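Local coordinates for protein LAE5 (Uncultured bacterium, PDB 5JD3) that probably hydrolyses carboxylic esters, as a GDSL-family esterase recovered from the metagenome of Lake Arreo, at residues S84-Q96 with D105-W117. Sequence-based numbering, arbitrary orientation.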
loop_
_atom_site.group_PDB
_atom_site.type_symbol
_atom_site.label_atom_id
_atom_site.label_comp_id
_atom_site.label_asym_id
_atom_site.label_seq_id
_atom_site.Cartn_x
_atom_site.Cartn_y
_atom_site.Cartn_z
ATOM N N SER A 84 -9.324 -5.873 4.240
ATOM C CA SER A 84 -8.908 -5.743 5.635
ATOM C C SER A 84 -8.384 -7.052 6.225
ATOM O O SER A 84 -8.888 -8.131 5.916
ATOM C CB SER A 84 -10.071 -5.229 6.488
ATOM O OG SER A 84 -10.516 -3.963 6.034
ATOM N N GLY A 85 -7.364 -6.943 7.072
ATOM C CA GLY A 85 -6.813 -8.090 7.772
ATOM C C GLY A 85 -5.841 -8.914 6.948
ATOM O O GLY A 85 -5.225 -9.853 7.454
ATOM N N ASN A 86 -5.693 -8.551 5.679
ATOM C CA ASN A 86 -4.887 -9.331 4.745
ATOM C C ASN A 86 -3.390 -9.320 5.026
ATOM O O ASN A 86 -2.812 -8.289 5.372
ATOM C CB ASN A 86 -5.124 -8.838 3.316
ATOM C CG ASN A 86 -6.265 -9.560 2.632
ATOM O OD1 ASN A 86 -6.177 -9.905 1.453
ATOM N ND2 ASN A 86 -7.341 -9.804 3.371
ATOM N N THR A 87 -2.775 -10.488 4.875
ATOM C CA THR A 87 -1.326 -10.605 4.838
ATOM C C THR A 87 -0.918 -10.847 3.391
ATOM O O THR A 87 -1.773 -10.891 2.506
ATOM C CB THR A 87 -0.815 -11.748 5.733
ATOM O OG1 THR A 87 -1.303 -13.001 5.240
ATOM C CG2 THR A 87 -1.283 -11.553 7.169
ATOM N N VAL A 88 0.376 -11.009 3.144
ATOM C CA VAL A 88 0.843 -11.301 1.794
ATOM C C VAL A 88 0.397 -12.710 1.399
ATOM O O VAL A 88 0.310 -13.041 0.217
ATOM C CB VAL A 88 2.378 -11.166 1.674
ATOM C CG1 VAL A 88 3.080 -12.327 2.364
ATOM C CG2 VAL A 88 2.795 -11.073 0.212
ATOM N N ARG A 89 0.099 -13.526 2.407
ATOM C CA ARG A 89 -0.430 -14.866 2.197
ATOM C C ARG A 89 -1.829 -14.800 1.592
ATOM O O ARG A 89 -2.165 -15.564 0.687
ATOM C CB ARG A 89 -0.453 -15.639 3.518
ATOM C CG ARG A 89 -0.891 -17.089 3.401
ATOM C CD ARG A 89 -1.011 -17.736 4.775
ATOM N NE ARG A 89 0.292 -17.996 5.382
ATOM C CZ ARG A 89 0.571 -17.807 6.668
ATOM N NH1 ARG A 89 -0.363 -17.346 7.491
ATOM N NH2 ARG A 89 1.784 -18.073 7.132
ATOM N N ASP A 90 -2.638 -13.873 2.097
ATOM C CA ASP A 90 -3.997 -13.680 1.604
ATOM C C ASP A 90 -4.004 -13.081 0.200
ATOM O O ASP A 90 -4.866 -13.403 -0.617
ATOM C CB ASP A 90 -4.789 -12.780 2.556
ATOM C CG ASP A 90 -4.904 -13.363 3.950
ATOM O OD1 ASP A 90 -4.982 -14.604 4.074
ATOM O OD2 ASP A 90 -4.917 -12.581 4.923
ATOM N N LEU A 91 -3.041 -12.205 -0.067
ATOM C CA LEU A 91 -2.925 -11.555 -1.369
ATOM C C LEU A 91 -2.661 -12.562 -2.481
ATOM O O LEU A 91 -3.264 -12.492 -3.552
ATOM C CB LEU A 91 -1.811 -10.506 -1.345
ATOM C CG LEU A 91 -2.234 -9.042 -1.207
ATOM C CD1 LEU A 91 -3.114 -8.842 0.015
ATOM C CD2 LEU A 91 -1.010 -8.141 -1.148
ATOM N N ALA A 92 -1.756 -13.498 -2.218
ATOM C CA ALA A 92 -1.367 -14.497 -3.206
ATOM C C ALA A 92 -2.533 -15.406 -3.582
ATOM O O ALA A 92 -2.617 -15.886 -4.711
ATOM C CB ALA A 92 -0.201 -15.322 -2.685
ATOM N N ALA A 93 -3.433 -15.631 -2.630
ATOM C CA ALA A 93 -4.559 -16.536 -2.837
ATOM C C ALA A 93 -5.604 -15.952 -3.785
ATOM O O ALA A 93 -6.331 -16.692 -4.447
ATOM C CB ALA A 93 -5.199 -16.888 -1.503
ATOM N N ARG A 94 -5.676 -14.627 -3.853
ATOM C CA ARG A 94 -6.689 -13.965 -4.667
ATOM C C ARG A 94 -6.077 -13.126 -5.782
ATOM O O ARG A 94 -6.777 -12.361 -6.446
ATOM C CB ARG A 94 -7.584 -13.085 -3.791
ATOM C CG ARG A 94 -6.868 -11.909 -3.140
ATOM C CD ARG A 94 -7.803 -11.158 -2.203
ATOM N NE ARG A 94 -7.158 -10.014 -1.563
ATOM C CZ ARG A 94 -7.140 -8.784 -2.067
ATOM N NH1 ARG A 94 -7.728 -8.530 -3.228
ATOM N NH2 ARG A 94 -6.532 -7.806 -1.409
ATOM N N TRP A 95 -4.772 -13.277 -5.990
ATOM C CA TRP A 95 -4.046 -12.471 -6.964
ATOM C C TRP A 95 -4.576 -12.662 -8.384
ATOM O O TRP A 95 -4.664 -11.706 -9.154
ATOM C CB TRP A 95 -2.553 -12.802 -6.920
ATOM C CG TRP A 95 -1.689 -11.785 -7.603
ATOM C CD1 TRP A 95 -1.241 -11.820 -8.892
ATOM C CD2 TRP A 95 -1.165 -10.581 -7.029
ATOM N NE1 TRP A 95 -0.472 -10.713 -9.156
ATOM C CE2 TRP A 95 -0.409 -9.936 -8.029
ATOM C CE3 TRP A 95 -1.263 -9.986 -5.768
ATOM C CZ2 TRP A 95 0.244 -8.725 -7.806
ATOM C CZ3 TRP A 95 -0.613 -8.784 -5.549
ATOM C CH2 TRP A 95 0.131 -8.167 -6.562
ATOM N N GLN A 96 -4.930 -13.898 -8.721
ATOM C CA GLN A 96 -5.412 -14.217 -10.061
ATOM C C GLN A 96 -6.692 -13.461 -10.415
ATOM O O GLN A 96 -6.806 -12.898 -11.504
ATOM C CB GLN A 96 -5.647 -15.723 -10.198
ATOM C CG GLN A 96 -6.341 -16.126 -11.491
ATOM C CD GLN A 96 -5.623 -15.614 -12.726
ATOM O OE1 GLN A 96 -4.393 -15.646 -12.803
ATOM N NE2 GLN A 96 -6.389 -15.135 -13.700
ATOM N N ASP A 105 -2.723 -1.756 -16.174
ATOM C CA ASP A 105 -1.520 -1.207 -16.785
ATOM C C ASP A 105 -0.458 -1.005 -15.713
ATOM O O ASP A 105 0.738 -1.131 -15.971
ATOM C CB ASP A 105 -1.829 0.113 -17.493
ATOM C CG ASP A 105 -2.830 -0.052 -18.618
ATOM O OD1 ASP A 105 -2.586 -0.884 -19.516
ATOM O OD2 ASP A 105 -3.867 0.644 -18.598
ATOM N N TYR A 106 -0.914 -0.692 -14.506
ATOM C CA TYR A 106 -0.031 -0.520 -13.362
ATOM C C TYR A 106 -0.602 -1.231 -12.140
ATOM O O TYR A 106 -1.818 -1.333 -11.984
ATOM C CB TYR A 106 0.175 0.964 -13.050
ATOM C CG TYR A 106 0.842 1.753 -14.152
ATOM C CD1 TYR A 106 2.221 1.911 -14.182
ATOM C CD2 TYR A 106 0.093 2.353 -15.155
ATOM C CE1 TYR A 106 2.836 2.635 -15.184
ATOM C CE2 TYR A 106 0.698 3.080 -16.161
ATOM C CZ TYR A 106 2.070 3.219 -16.171
ATOM O OH TYR A 106 2.675 3.942 -17.172
ATOM N N VAL A 107 0.281 -1.723 -11.279
ATOM C CA VAL A 107 -0.139 -2.334 -10.026
ATOM C C VAL A 107 0.614 -1.728 -8.849
ATOM O O VAL A 107 1.845 -1.740 -8.815
ATOM C CB VAL A 107 0.076 -3.860 -10.025
ATOM C CG1 VAL A 107 -0.147 -4.427 -8.631
ATOM C CG2 VAL A 107 -0.847 -4.527 -11.028
ATOM N N ALA A 108 -0.131 -1.190 -7.892
ATOM C CA ALA A 108 0.455 -0.698 -6.655
ATOM C C ALA A 108 0.105 -1.648 -5.518
ATOM O O ALA A 108 -1.059 -1.997 -5.328
ATOM C CB ALA A 108 -0.028 0.709 -6.351
ATOM N N MET A 109 1.115 -2.078 -4.771
ATOM C CA MET A 109 0.889 -3.017 -3.682
ATOM C C MET A 109 1.448 -2.508 -2.362
ATOM O O MET A 109 2.591 -2.056 -2.284
ATOM C CB MET A 109 1.497 -4.380 -4.016
ATOM C CG MET A 109 1.482 -5.363 -2.856
ATOM S SD MET A 109 1.842 -7.052 -3.369
ATOM C CE MET A 109 3.253 -6.788 -4.437
ATOM N N MET A 110 0.621 -2.580 -1.326
ATOM C CA MET A 110 1.041 -2.229 0.019
ATOM C C MET A 110 0.619 -3.320 0.993
ATOM O O MET A 110 -0.563 -3.464 1.307
ATOM C CB MET A 110 0.452 -0.885 0.436
ATOM C CG MET A 110 0.697 -0.556 1.888
ATOM S SD MET A 110 0.032 1.040 2.366
ATOM C CE MET A 110 0.057 0.840 4.136
ATOM N N ILE A 111 1.592 -4.092 1.464
ATOM C CA ILE A 111 1.306 -5.226 2.328
ATOM C C ILE A 111 2.464 -5.461 3.296
ATOM O O ILE A 111 3.617 -5.155 2.985
ATOM C CB ILE A 111 1.031 -6.503 1.492
ATOM C CG1 ILE A 111 0.277 -7.548 2.318
ATOM C CG2 ILE A 111 2.321 -7.062 0.897
ATOM C CD1 ILE A 111 -1.149 -7.153 2.635
ATOM N N GLY A 112 2.154 -5.981 4.480
ATOM C CA GLY A 112 3.179 -6.256 5.469
ATOM C C GLY A 112 2.796 -5.878 6.887
ATOM O O GLY A 112 3.318 -6.448 7.844
ATOM N N ILE A 113 1.886 -4.917 7.024
ATOM C CA ILE A 113 1.469 -4.441 8.339
ATOM C C ILE A 113 0.869 -5.565 9.181
ATOM O O ILE A 113 1.320 -5.816 10.299
ATOM C CB ILE A 113 0.448 -3.291 8.226
ATOM C CG1 ILE A 113 1.133 -2.025 7.709
ATOM C CG2 ILE A 113 -0.199 -3.014 9.575
ATOM C CD1 ILE A 113 0.223 -0.816 7.656
ATOM N N ASN A 114 -0.136 -6.244 8.639
ATOM C CA ASN A 114 -0.766 -7.357 9.341
ATOM C C ASN A 114 0.182 -8.540 9.490
ATOM O O ASN A 114 0.099 -9.294 10.458
ATOM C CB ASN A 114 -2.041 -7.791 8.618
ATOM C CG ASN A 114 -3.132 -6.743 8.685
ATOM O OD1 ASN A 114 -3.324 -6.096 9.715
ATOM N ND2 ASN A 114 -3.850 -6.566 7.584
ATOM N N ASP A 115 1.080 -8.695 8.522
ATOM C CA ASP A 115 2.103 -9.733 8.579
ATOM C C ASP A 115 2.975 -9.552 9.816
ATOM O O ASP A 115 3.376 -10.522 10.458
ATOM C CB ASP A 115 2.965 -9.706 7.315
ATOM C CG ASP A 115 2.141 -9.789 6.045
ATOM O OD1 ASP A 115 2.279 -10.788 5.308
ATOM O OD2 ASP A 115 1.350 -8.858 5.787
ATOM N N VAL A 116 3.256 -8.295 10.146
ATOM C CA VAL A 116 4.065 -7.959 11.309
ATOM C C VAL A 116 3.211 -7.867 12.572
ATOM O O VAL A 116 3.606 -8.343 13.637
ATOM C CB VAL A 116 4.811 -6.621 11.103
ATOM C CG1 VAL A 116 5.522 -6.193 12.377
ATOM C CG2 VAL A 116 5.793 -6.732 9.948
ATOM N N TRP A 117 2.033 -7.265 12.436
ATOM C CA TRP A 117 1.180 -6.948 13.578
ATOM C C TRP A 117 0.739 -8.176 14.373
ATOM O O TRP A 117 0.674 -8.131 15.602
ATOM C CB TRP A 117 -0.056 -6.176 13.109
ATOM C CG TRP A 117 -0.614 -5.249 14.144
ATOM C CD1 TRP A 117 -0.228 -5.147 15.448
ATOM C CD2 TRP A 117 -1.654 -4.283 13.956
ATOM N NE1 TRP A 117 -0.965 -4.180 16.087
ATOM C CE2 TRP A 117 -1.848 -3.635 15.194
ATOM C CE3 TRP A 117 -2.442 -3.905 12.866
ATOM C CZ2 TRP A 117 -2.798 -2.631 15.368
ATOM C CZ3 TRP A 117 -3.385 -2.908 13.042
ATOM C CH2 TRP A 117 -3.554 -2.282 14.283
HETATM O O HOH W 1 -0.480 -6.403 5.964
#
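This is a buried helix-on-strand contact in the core of the domain, polar where the chain enters helix 88-100 and greasy further along. At the polar end D115, in the first turn of helix 113-121, takes the backbone N-H of V88 on the syn lone pair of OD1; the V88 N to D115 OD1 distance is 2.9 Å and the bond is straight, 180° at the hydrogen. Because V88 is the first residue of helix 88-100, this bond sets the carboxylate at the helix start, where the helix dipole would probably favour its negative charge. D115 OD1 also packs 3.3 Å from CB of T87. T87 and D90 close that start with a capping box: T87 N donates to D90 OD2, while T87 OG1 accepts a weak bond from R89 N. Beside it N114 ND2 donates to N86 O at 3.0 Å, although the amide nitrogen's position is less certain. A water that accepts from the backbone N of G112 and N114 also lies 3.1 Å from N86 O, bridging the loop before helix 88-100 to the start of helix 113-121.

Both loops follow C-terminal ends of strands in a five-stranded parallel sheet, the three-layer alpha/beta core of GDSL hydrolases. G85 and N114 probably correspond to the oxyanion-hole Gly and Asn of the SGNH (GDSL) hydrolases, and the N114 side chain lies near the probable S36, D213 and H216 triad.

I111, just past strand 106-110, runs its CG1 branch anti to the backbone N (chi1 -161°) under the helix start, and its CD1 meets L91 CD1 tip to tip at 3.7 Å. Along the strand, M109, bent at chi3, puts SD 3.8 Å from L91 CD2 and 3.7 Å from W95 CZ3, an oblique Met-aromatic contact. V107 CG1 touches the indole more loosely, and M153 of the adjoining strand 152-156 packs against both W95 and M109.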